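PDB 4E6F: uncharacterized protein from Bacteroides ovatus, which is of unknown function but carries a DUF4468 domain with a TBP-like fold, in which helices pack on a curved antiparallel sheet. Local coordinates for residues A[98-103]-A[111-116]; A[62-67]-A[74-79]; A[11-16]-A[142-147]; A[131-136]-A[150-155]. One frame throughout, in Å; residues are numbered along the deposited sequence. Where two conformers were deposited one is given.

Interaction 1: A[98-103]-A[111-116]; sequences QITVTC and ELEKIR. With EDO (1,2-ethanediol), chain E.
The amide of Gln98 and the carboxylate of Glu113 stand side by side, their planes turned 68° apart, on the face that also carries Thr100 and Glu111 in the antiparallel hairpin that strands 90-104 and 107-119 form in the TBP-like sheet. Neither group stacks on the other; polar atoms gather at their ends. At the amide, OE1 of Gln98 takes a hydrogen bond from NZ of Lys114 at 3.0 Å, the donor tilted 34° from the carbonyl plane, while NE2 of Gln98 donates to OG1 of Thr100, also at 3.0 Å. A lysine in place of Gln98 would probably lose the acceptor for Lys114 and set a second positive charge beside it. Beneath these side chains the backbone pairs Gln98 with Glu113 and Thr100 with Glu111 through two bonds each, with N of Thr100 2.8 Å from O of Glu111. Between them, on the opposite face, the non-hydrogen-bonded pair Ile99 and Leu112 turns toward Met162 of helix 149-169. A 1,2-ethanediol, probably from the crystallisation liquor, donates through O1 to O of Lys114. OG1 of Thr100 donates to OE2 of Glu113 at 2.7 Å, using the anti lone pair of that oxygen.

Interaction 2: A[62-67]-A[74-79]; sequences RIVFSD and AGVGEE
Val64 and Val76 meet through methyl groups set by matching first torsions: each has chi1 close to -60°, which leaves CG1 trans to the carbonyl carbon and CG2 between the backbone N and that carbon. Val64 thereby brings CG1 to 4.0 Å from CG2 of Val76, the two side chains crossing at about a right angle, and lays its own CG2 over the carbonyl oxygen of Ala74. In Phe65, CG is trans to the backbone N (chi1 177°), which swings the ring away from segment 74-79 to pack on Thr72 of the same strand, with N of Ala74 near the plane at the ring's edge; CB does the closest side-chain touching, 4.1 Å from CB of Ala74. These neighbours come together at a classic beta bulge in the hairpin of strands 62-67 and 72-85, in which two successive residues, Val64 and Phe65, are set against the single residue Ala74. O of Ala74 accepts from both, N of Val64 at 2.8 Å and N of Phe65 at 3.1 Å. Ala74 N answers to O of Phe65. Before the bulge, Arg62 and Val76 are joined by two backbone bonds. Ile63 and Gly75 come next, their CA atoms 3.9 Å apart; a CB on Gly75 would stand tightly against O of Arg62. From Ile63, CG2 touches O of Ala74 at 3.6 Å, and the side chain packs on Met49 of helix 38-54.

Interaction 3: A[11-16]-A[142-147]; sequences TRYLVG and TKLVRG
Leu14 reaches across to the backbone of Thr142 and its neighbours, and its side chain can be followed outward as an example of two loops joined without a hydrogen bond between them. From CB, which points toward segment 142-147, the chain runs to CG, placed beside the backbone N and trans to the carbonyl carbon (chi1 -52°). There it forks. CD1 comes to 3.5 Å from O of Thr142, and CD2, which lies 3.9 Å from the same oxygen, also reaches the nitrogen end of the same peptide, 4.0 Å from N of Lys143. Both methyl groups thus approach one carbonyl from the same side. The second half of the contact runs the other way: Leu144 sends both its methyls to Tyr13, CD1 and CD2 each 4.0 Å from CB of that residue. The ring of Tyr13 leads off from this touch, and its OH is hydrogen-bonded to Asp157. CG of Arg12 lies over one face of the ring. This surface contact ties the loop before strand 20-21 to the loop that links helices 133-136 and 149-169. Both loops lie against the latter helix, Tyr13 packing on Val156 and Leu144 on Arg152 and Arg153, while Leu137 touches both leucines, Leu14 and Leu144.

Interaction 4: A[131-136]-A[150-155]; sequences ITDKYA and KWRRKT. With NO3 (nitrate ion), chain C.
Arg152 and Asp133 supply the ionic part of this buried contact. The guanidinium comes end-on, NH1 and NH2 both directed to one oxygen: NH1 of Arg152 lies 2.9 Å from OD1 of Asp133, using its anti lone pair, whereas NH2 meets that oxygen on the syn side, 30° out of the carboxylate plane. OD2 of Asp133 has its own salt bridge, to Lys141. Among the hydrogen bonds to backbone carbonyls, NH1 of Arg152 also donates to O of Ile131 at 2.9 Å, and NE donates to O of Tyr13. With CG trans to the backbone N (chi1 179°) and the chain extended to NE, the arginine reaches from helix 149-169 to segment 131-136. A leucine at Arg152 would probably leave OD1 of Asp133 without its two guanidinium donors and the carbonyl of buried Ile131 without NH1. The apolar contacts flank this polar group. CG2 of Ile131 rests 3.7 Å from CB of Trp151, CD1 of Ile131 is 3.6 Å from CG2 of Thr155, and CB of Ala136 touches CD of Arg152 at 3.7 Å. On another side of the helix, NZ of Lys154 binds O2 of a nitrate, probably from the crystallisation liquor, at 2.8 Å. The whole is an arginine-aspartate salt bridge joining helix 149-169 to the start of helix 133-136, with the carbonyl of Ile131, just before that start, hydrogen-bonded to the same arginine.

How the interactions relate
From the N terminus, segment 11-16 waits 125 residues for its partner, so interaction 3 closes a loop that encloses the whole sheet. Interactions 1 and 2 lie within that loop in series: the hairpin of interaction 2 closes first, then that of interaction 1. They meet in the sheet, where strands 72-85 and 90-104 are neighbours and N of Ile99 lies 2.8 Å from O of Gly75. Interaction 4 opens later and crosses interaction 3, since their segments alternate. The two touch: O of Tyr13 accepts a hydrogen bond from NE of Arg152, and N of Val145 is hydrogen-bonded to O of Ala136. Together they tie the N-terminal loop and helix 133-136 to helix 149-169.

Interaction 1: A[98-103]-A[111-116]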
# COMPACT_ATOMS: atom_id res chain seq x y z
N GLN A 98 0.10 -1.31 -7.78
CA GLN A 98 0.26 -0.04 -8.47
C GLN A 98 0.09 1.07 -7.45
O GLN A 98 -0.76 0.97 -6.56
CB GLN A 98 -0.79 0.09 -9.58
CG GLN A 98 -0.71 1.43 -10.32
CD GLN A 98 -1.57 1.48 -11.56
OE1 GLN A 98 -1.62 0.51 -12.34
NE2 GLN A 98 -2.25 2.62 -11.76
N ILE A 99 0.96 2.09 -7.53
CA ILE A 99 0.84 3.30 -6.71
C ILE A 99 0.31 4.37 -7.64
O ILE A 99 0.93 4.61 -8.68
CB ILE A 99 2.18 3.77 -6.09
CG1 ILE A 99 2.93 2.63 -5.42
CG2 ILE A 99 1.92 4.95 -5.10
CD1 ILE A 99 4.39 3.04 -4.95
N THR A 100 -0.79 5.03 -7.28
CA THR A 100 -1.39 6.08 -8.10
C THR A 100 -1.44 7.34 -7.26
O THR A 100 -2.06 7.32 -6.19
CB THR A 100 -2.76 5.66 -8.58
OG1 THR A 100 -2.58 4.47 -9.38
CG2 THR A 100 -3.47 6.77 -9.41
N VAL A 101 -0.85 8.42 -7.75
CA VAL A 101 -0.78 9.69 -7.02
C VAL A 101 -1.46 10.77 -7.85
O VAL A 101 -1.17 10.89 -9.04
CB VAL A 101 0.68 10.08 -6.70
CG1 VAL A 101 0.77 11.47 -6.05
CG2 VAL A 101 1.31 9.03 -5.79
N THR A 102 -2.38 11.53 -7.20
CA THR A 102 -3.10 12.62 -7.86
C THR A 102 -2.79 13.90 -7.07
O THR A 102 -3.10 13.98 -5.87
CB THR A 102 -4.61 12.30 -7.88
OG1 THR A 102 -4.82 11.03 -8.52
CG2 THR A 102 -5.41 13.39 -8.63
N CYS A 103 -2.17 14.86 -7.73
CA CYS A 103 -1.74 16.14 -7.14
C CYS A 103 -2.65 17.25 -7.62
O CYS A 103 -2.92 17.38 -8.81
CB CYS A 103 -0.29 16.46 -7.50
SG CYS A 103 0.87 15.08 -7.23
N GLU A 111 -2.97 6.43 -3.73
CA GLU A 111 -3.70 5.18 -3.76
C GLU A 111 -2.80 4.00 -4.01
O GLU A 111 -1.89 4.08 -4.85
CB GLU A 111 -4.78 5.22 -4.85
CG GLU A 111 -5.85 6.26 -4.57
CD GLU A 111 -6.81 6.50 -5.72
OE1 GLU A 111 -6.37 6.99 -6.78
OE2 GLU A 111 -8.01 6.18 -5.56
N LEU A 112 -3.08 2.89 -3.30
CA LEU A 112 -2.37 1.63 -3.49
C LEU A 112 -3.41 0.64 -3.99
O LEU A 112 -4.39 0.35 -3.29
CB LEU A 112 -1.69 1.16 -2.18
CG LEU A 112 -0.97 -0.17 -2.26
CD1 LEU A 112 0.31 -0.05 -3.08
CD2 LEU A 112 -0.65 -0.70 -0.87
N GLU A 113 -3.25 0.20 -5.23
CA GLU A 113 -4.26 -0.63 -5.86
C GLU A 113 -3.69 -1.74 -6.73
O GLU A 113 -2.47 -1.90 -6.81
CB GLU A 113 -5.17 0.27 -6.72
CG GLU A 113 -4.42 1.10 -7.77
CD GLU A 113 -5.31 1.95 -8.65
OE1 GLU A 113 -6.52 1.64 -8.76
OE2 GLU A 113 -4.81 2.95 -9.20
N LYS A 114 -4.59 -2.55 -7.34
CA LYS A 114 -4.22 -3.66 -8.21
C LYS A 114 -3.24 -4.60 -7.47
O LYS A 114 -2.21 -5.01 -8.01
CB LYS A 114 -3.63 -3.15 -9.54
CG LYS A 114 -4.62 -2.29 -10.31
CD LYS A 114 -3.99 -1.84 -11.61
CE LYS A 114 -4.87 -0.88 -12.35
NZ LYS A 114 -4.20 -0.47 -13.62
N ILE A 115 -3.59 -4.92 -6.22
CA ILE A 115 -2.74 -5.74 -5.36
C ILE A 115 -2.98 -7.21 -5.62
O ILE A 115 -4.12 -7.68 -5.54
CB ILE A 115 -3.02 -5.40 -3.88
CG1 ILE A 115 -2.74 -3.89 -3.62
CG2 ILE A 115 -2.20 -6.34 -2.93
CD1 ILE A 115 -3.27 -3.36 -2.32
N ARG A 116 -1.90 -7.93 -5.91
CA ARG A 116 -1.98 -9.37 -6.13
C ARG A 116 -0.76 -10.02 -5.53
O ARG A 116 0.35 -9.47 -5.54
CB ARG A 116 -2.13 -9.71 -7.63
CG ARG A 116 -0.99 -9.23 -8.49
CD ARG A 116 -1.22 -9.55 -9.96
NE ARG A 116 -0.18 -8.93 -10.78
CZ ARG A 116 1.01 -9.47 -11.01
NH1 ARG A 116 1.31 -10.67 -10.53
NH2 ARG A 116 1.91 -8.81 -11.73
C1 EDO E . 0.30 -5.00 -10.66
O1 EDO E . -0.21 -3.82 -10.06
C2 EDO E . 1.71 -4.75 -11.24
O2 EDO E . 2.63 -4.35 -10.22
O HOH W 1 -4.46 9.01 -6.69

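Interaction 2: A[62-67]-A[74-79]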
# COMPACT_ATOMS: atom_id res chain seq x y z
N ARG A 62 8.94 0.49 -10.96
CA ARG A 62 9.31 1.71 -11.68
C ARG A 62 8.09 2.61 -11.88
O ARG A 62 6.93 2.13 -11.86
CB ARG A 62 9.88 1.34 -13.08
CG ARG A 62 8.91 0.45 -13.89
CD ARG A 62 9.46 0.08 -15.25
NE ARG A 62 10.62 -0.79 -15.08
CZ ARG A 62 11.55 -0.96 -16.00
NH1 ARG A 62 11.43 -0.38 -17.19
NH2 ARG A 62 12.60 -1.74 -15.76
N ILE A 63 8.35 3.91 -12.12
CA ILE A 63 7.27 4.82 -12.51
C ILE A 63 6.92 4.47 -13.95
O ILE A 63 7.83 4.34 -14.78
CB ILE A 63 7.70 6.29 -12.40
CG1 ILE A 63 8.06 6.62 -10.93
CG2 ILE A 63 6.58 7.22 -12.92
CD1 ILE A 63 8.48 8.07 -10.71
N VAL A 64 5.62 4.35 -14.27
CA VAL A 64 5.24 4.00 -15.66
C VAL A 64 4.39 5.09 -16.34
O VAL A 64 4.21 5.04 -17.58
CB VAL A 64 4.48 2.64 -15.72
CG1 VAL A 64 5.38 1.49 -15.25
CG2 VAL A 64 3.19 2.68 -14.88
N PHE A 65 3.89 6.06 -15.56
CA PHE A 65 3.04 7.11 -16.11
C PHE A 65 3.23 8.39 -15.33
O PHE A 65 3.24 8.36 -14.09
CB PHE A 65 1.54 6.67 -15.99
CG PHE A 65 0.52 7.69 -16.47
CD1 PHE A 65 0.15 8.76 -15.66
CD2 PHE A 65 -0.08 7.56 -17.72
CE1 PHE A 65 -0.77 9.72 -16.12
CE2 PHE A 65 -1.03 8.50 -18.16
CZ PHE A 65 -1.35 9.58 -17.37
N SER A 66 3.27 9.51 -16.04
CA SER A 66 3.21 10.80 -15.38
C SER A 66 2.65 11.83 -16.34
O SER A 66 3.04 11.88 -17.52
CB SER A 66 4.56 11.21 -14.79
OG SER A 66 5.54 11.41 -15.80
N ASP A 67 1.67 12.61 -15.87
CA ASP A 67 1.10 13.70 -16.65
C ASP A 67 1.26 14.96 -15.80
O ASP A 67 0.54 15.14 -14.79
CB ASP A 67 -0.36 13.45 -17.04
CG ASP A 67 -0.94 14.60 -17.88
OD1 ASP A 67 -0.64 15.78 -17.57
OD2 ASP A 67 -1.73 14.33 -18.77
N ALA A 74 1.81 7.40 -11.88
CA ALA A 74 1.55 6.02 -11.49
C ALA A 74 2.80 5.20 -11.64
O ALA A 74 3.56 5.36 -12.60
CB ALA A 74 0.42 5.41 -12.29
N GLY A 75 2.99 4.28 -10.70
CA GLY A 75 4.12 3.37 -10.76
C GLY A 75 3.68 1.97 -10.41
O GLY A 75 2.59 1.78 -9.85
N VAL A 76 4.50 1.00 -10.77
CA VAL A 76 4.24 -0.38 -10.40
C VAL A 76 5.37 -0.85 -9.51
O VAL A 76 6.49 -0.39 -9.63
CB VAL A 76 4.01 -1.32 -11.60
CG1 VAL A 76 2.78 -0.85 -12.39
CG2 VAL A 76 5.26 -1.40 -12.51
N GLY A 77 5.04 -1.75 -8.59
CA GLY A 77 6.04 -2.26 -7.67
C GLY A 77 5.89 -3.74 -7.42
O GLY A 77 4.80 -4.32 -7.58
N GLU A 78 6.99 -4.34 -6.98
CA GLU A 78 7.03 -5.75 -6.65
C GLU A 78 7.95 -5.90 -5.45
O GLU A 78 9.08 -5.40 -5.47
CB GLU A 78 7.53 -6.57 -7.84
CG GLU A 78 7.58 -8.06 -7.53
CD GLU A 78 8.10 -8.85 -8.71
OE1 GLU A 78 7.36 -8.99 -9.71
OE2 GLU A 78 9.26 -9.33 -8.64
N GLU A 79 7.45 -6.54 -4.40
CA GLU A 79 8.25 -6.73 -3.17
C GLU A 79 7.92 -8.02 -2.50
O GLU A 79 6.88 -8.62 -2.78
CB GLU A 79 7.91 -5.62 -2.14
CG GLU A 79 8.34 -4.22 -2.48
CD GLU A 79 7.93 -3.23 -1.41
OE1 GLU A 79 8.30 -3.43 -0.23
OE2 GLU A 79 7.26 -2.23 -1.75

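Interaction 3: A[11-16]-A[142-147]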
# COMPACT_ATOMS: atom_id res chain seq x y z
N THR A 11 -7.30 -4.30 16.62
CA THR A 11 -8.21 -3.16 16.45
C THR A 11 -8.02 -2.48 15.07
O THR A 11 -9.00 -2.17 14.40
CB THR A 11 -7.96 -2.15 17.59
OG1 THR A 11 -8.23 -2.78 18.84
CG2 THR A 11 -8.79 -0.88 17.45
N ARG A 12 -6.76 -2.26 14.65
CA ARG A 12 -6.41 -1.57 13.41
C ARG A 12 -7.00 -2.26 12.17
O ARG A 12 -7.33 -1.60 11.20
CB ARG A 12 -4.86 -1.53 13.26
CG ARG A 12 -4.30 -1.16 11.85
CD ARG A 12 -4.54 0.30 11.63
NE ARG A 12 -4.27 0.79 10.28
CZ ARG A 12 -5.20 1.02 9.36
NH1 ARG A 12 -6.45 0.64 9.56
NH2 ARG A 12 -4.87 1.62 8.22
N TYR A 13 -7.11 -3.59 12.22
CA TYR A 13 -7.41 -4.41 11.05
C TYR A 13 -8.89 -4.77 10.83
O TYR A 13 -9.20 -5.56 9.93
CB TYR A 13 -6.57 -5.70 11.16
CG TYR A 13 -5.11 -5.41 11.43
CD1 TYR A 13 -4.31 -4.77 10.48
CD2 TYR A 13 -4.53 -5.73 12.66
CE1 TYR A 13 -2.97 -4.49 10.72
CE2 TYR A 13 -3.18 -5.45 12.92
CZ TYR A 13 -2.42 -4.79 11.97
OH TYR A 13 -1.09 -4.54 12.23
N LEU A 14 -9.78 -4.19 11.60
CA LEU A 14 -11.18 -4.58 11.52
C LEU A 14 -11.96 -3.68 10.52
O LEU A 14 -11.45 -3.42 9.43
CB LEU A 14 -11.80 -4.66 12.93
CG LEU A 14 -10.99 -5.55 13.90
CD1 LEU A 14 -11.62 -5.56 15.30
CD2 LEU A 14 -10.85 -6.99 13.38
N VAL A 15 -13.19 -3.26 10.85
CA VAL A 15 -14.08 -2.45 10.01
C VAL A 15 -13.31 -1.27 9.33
O VAL A 15 -12.61 -0.52 10.03
CB VAL A 15 -15.25 -1.91 10.90
CG1 VAL A 15 -16.13 -0.93 10.14
CG2 VAL A 15 -16.09 -3.06 11.46
N GLY A 16 -13.38 -1.19 8.00
CA GLY A 16 -12.75 -0.12 7.22
C GLY A 16 -11.26 -0.22 6.92
O GLY A 16 -10.72 0.64 6.21
N THR A 142 -15.43 -8.65 14.30
CA THR A 142 -14.72 -8.47 15.58
C THR A 142 -13.35 -9.11 15.59
O THR A 142 -12.51 -8.79 16.44
CB THR A 142 -15.57 -9.01 16.73
OG1 THR A 142 -15.91 -10.38 16.47
CG2 THR A 142 -16.83 -8.16 16.99
N LYS A 143 -13.12 -10.07 14.66
CA LYS A 143 -11.85 -10.76 14.60
C LYS A 143 -11.48 -10.99 13.18
O LYS A 143 -12.35 -11.15 12.32
CB LYS A 143 -11.91 -12.13 15.31
CG LYS A 143 -12.01 -12.10 16.84
CD LYS A 143 -12.07 -13.54 17.40
CE LYS A 143 -12.17 -13.57 18.92
NZ LYS A 143 -12.51 -14.94 19.43
N LEU A 144 -10.19 -11.11 12.95
CA LEU A 144 -9.64 -11.56 11.68
C LEU A 144 -9.87 -13.06 11.54
O LEU A 144 -9.66 -13.80 12.52
CB LEU A 144 -8.14 -11.28 11.67
CG LEU A 144 -7.74 -9.81 11.57
CD1 LEU A 144 -6.25 -9.65 11.80
CD2 LEU A 144 -8.09 -9.25 10.18
N VAL A 145 -10.27 -13.52 10.34
CA VAL A 145 -10.37 -14.97 10.05
C VAL A 145 -8.95 -15.50 10.24
O VAL A 145 -8.02 -14.95 9.64
CB VAL A 145 -10.96 -15.22 8.64
CG1 VAL A 145 -10.82 -16.69 8.23
CG2 VAL A 145 -12.42 -14.79 8.56
N ARG A 146 -8.75 -16.51 11.12
CA ARG A 146 -7.39 -16.87 11.49
C ARG A 146 -6.47 -17.23 10.33
O ARG A 146 -5.32 -16.81 10.35
CB ARG A 146 -7.32 -17.93 12.57
CG ARG A 146 -8.09 -19.16 12.26
CD ARG A 146 -8.27 -20.00 13.51
NE ARG A 146 -9.04 -21.21 13.23
CZ ARG A 146 -10.36 -21.23 13.12
NH1 ARG A 146 -11.08 -20.12 13.31
NH2 ARG A 146 -10.99 -22.37 12.85
N GLY A 147 -6.97 -17.97 9.33
CA GLY A 147 -6.18 -18.38 8.18
C GLY A 147 -5.80 -17.24 7.26
O GLY A 147 -4.81 -17.32 6.53

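Interaction 4: A[131-136]-A[150-155]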
# COMPACT_ATOMS: atom_id res chain seq x y z
N ILE A 131 -8.27 -10.54 1.09
CA ILE A 131 -8.15 -9.72 2.31
C ILE A 131 -9.34 -8.79 2.58
O ILE A 131 -9.31 -8.04 3.54
CB ILE A 131 -6.83 -8.90 2.32
CG1 ILE A 131 -6.74 -7.89 1.13
CG2 ILE A 131 -5.62 -9.84 2.33
CD1 ILE A 131 -5.61 -6.87 1.30
N THR A 132 -10.35 -8.82 1.72
CA THR A 132 -11.55 -8.01 1.92
C THR A 132 -12.34 -8.50 3.13
O THR A 132 -12.19 -9.66 3.54
CB THR A 132 -12.43 -8.05 0.68
OG1 THR A 132 -12.66 -9.42 0.33
CG2 THR A 132 -11.82 -7.28 -0.50
N ASP A 133 -13.20 -7.63 3.69
CA ASP A 133 -14.02 -8.02 4.86
C ASP A 133 -14.77 -9.33 4.63
O ASP A 133 -14.86 -10.16 5.54
CB ASP A 133 -15.05 -6.92 5.17
CG ASP A 133 -14.49 -5.62 5.70
OD1 ASP A 133 -13.24 -5.49 5.80
OD2 ASP A 133 -15.30 -4.72 6.05
N LYS A 134 -15.34 -9.50 3.42
CA LYS A 134 -16.14 -10.67 3.04
C LYS A 134 -15.42 -11.97 3.36
O LYS A 134 -16.05 -12.93 3.84
CB LYS A 134 -16.49 -10.59 1.54
CG LYS A 134 -17.44 -11.68 1.04
CD LYS A 134 -17.60 -11.58 -0.47
CE LYS A 134 -18.29 -12.79 -1.05
NZ LYS A 134 -18.44 -12.67 -2.53
N TYR A 135 -14.10 -12.03 3.10
CA TYR A 135 -13.34 -13.26 3.32
C TYR A 135 -12.52 -13.26 4.60
O TYR A 135 -12.33 -14.33 5.18
CB TYR A 135 -12.38 -13.49 2.14
CG TYR A 135 -13.13 -13.67 0.84
CD1 TYR A 135 -13.77 -14.87 0.54
CD2 TYR A 135 -13.25 -12.61 -0.07
CE1 TYR A 135 -14.52 -15.02 -0.63
CE2 TYR A 135 -14.00 -12.75 -1.24
CZ TYR A 135 -14.62 -13.96 -1.52
OH TYR A 135 -15.35 -14.11 -2.67
N ALA A 136 -12.01 -12.09 5.02
CA ALA A 136 -11.00 -12.00 6.07
C ALA A 136 -11.48 -11.53 7.45
O ALA A 136 -10.68 -11.49 8.38
CB ALA A 136 -9.87 -11.11 5.60
N LYS A 150 -2.67 -13.23 8.56
CA LYS A 150 -1.32 -12.77 8.18
C LYS A 150 -1.39 -11.93 6.91
O LYS A 150 -0.67 -10.94 6.80
CB LYS A 150 -0.34 -13.95 8.02
CG LYS A 150 -0.60 -14.89 6.84
CD LYS A 150 0.34 -16.10 6.95
CE LYS A 150 0.23 -16.92 5.68
NZ LYS A 150 1.02 -18.20 5.78
N TRP A 151 -2.26 -12.31 5.97
CA TRP A 151 -2.43 -11.58 4.72
C TRP A 151 -3.00 -10.19 4.96
O TRP A 151 -2.48 -9.20 4.44
CB TRP A 151 -3.38 -12.36 3.79
CG TRP A 151 -2.84 -13.71 3.44
CD1 TRP A 151 -3.06 -14.88 4.10
CD2 TRP A 151 -1.91 -14.01 2.40
NE1 TRP A 151 -2.35 -15.90 3.51
CE2 TRP A 151 -1.63 -15.39 2.46
CE3 TRP A 151 -1.33 -13.25 1.38
CZ2 TRP A 151 -0.77 -16.02 1.55
CZ3 TRP A 151 -0.47 -13.86 0.48
CH2 TRP A 151 -0.18 -15.24 0.58
N ARG A 152 -4.07 -10.11 5.75
CA ARG A 152 -4.73 -8.83 6.00
C ARG A 152 -3.85 -7.91 6.88
O ARG A 152 -3.67 -6.73 6.54
CB ARG A 152 -6.10 -9.06 6.62
CG ARG A 152 -6.83 -7.74 6.92
CD ARG A 152 -8.34 -7.94 6.85
NE ARG A 152 -9.09 -6.80 7.39
CZ ARG A 152 -10.24 -6.36 6.90
NH1 ARG A 152 -10.73 -6.86 5.78
NH2 ARG A 152 -10.89 -5.37 7.50
N ARG A 153 -3.28 -8.44 7.98
CA ARG A 153 -2.41 -7.60 8.81
C ARG A 153 -1.23 -7.04 8.02
O ARG A 153 -0.94 -5.84 8.12
CB ARG A 153 -1.82 -8.40 9.98
CG ARG A 153 -2.78 -8.71 11.09
CD ARG A 153 -2.01 -9.12 12.34
NE ARG A 153 -2.89 -9.82 13.28
CZ ARG A 153 -3.01 -11.14 13.39
NH1 ARG A 153 -2.26 -11.95 12.64
NH2 ARG A 153 -3.86 -11.67 14.26
N LYS A 154 -0.48 -7.92 7.34
CA LYS A 154 0.75 -7.47 6.69
C LYS A 154 0.46 -6.55 5.50
O LYS A 154 1.27 -5.65 5.25
CB LYS A 154 1.65 -8.66 6.31
CG LYS A 154 2.16 -9.43 7.55
CD LYS A 154 2.96 -8.58 8.51
CE LYS A 154 3.65 -9.40 9.58
NZ LYS A 154 2.82 -9.55 10.81
N THR A 155 -0.69 -6.72 4.82
CA THR A 155 -1.00 -5.80 3.70
C THR A 155 -1.42 -4.43 4.26
O THR A 155 -0.98 -3.39 3.75
CB THR A 155 -2.07 -6.37 2.75
OG1 THR A 155 -1.63 -7.67 2.33
CG2 THR A 155 -2.27 -5.47 1.51
N NO3 C . 0.92 -12.38 10.90
O1 NO3 C . 0.33 -13.35 11.34
O2 NO3 C . 0.57 -11.24 11.09
O3 NO3 C . 2.00 -12.59 10.15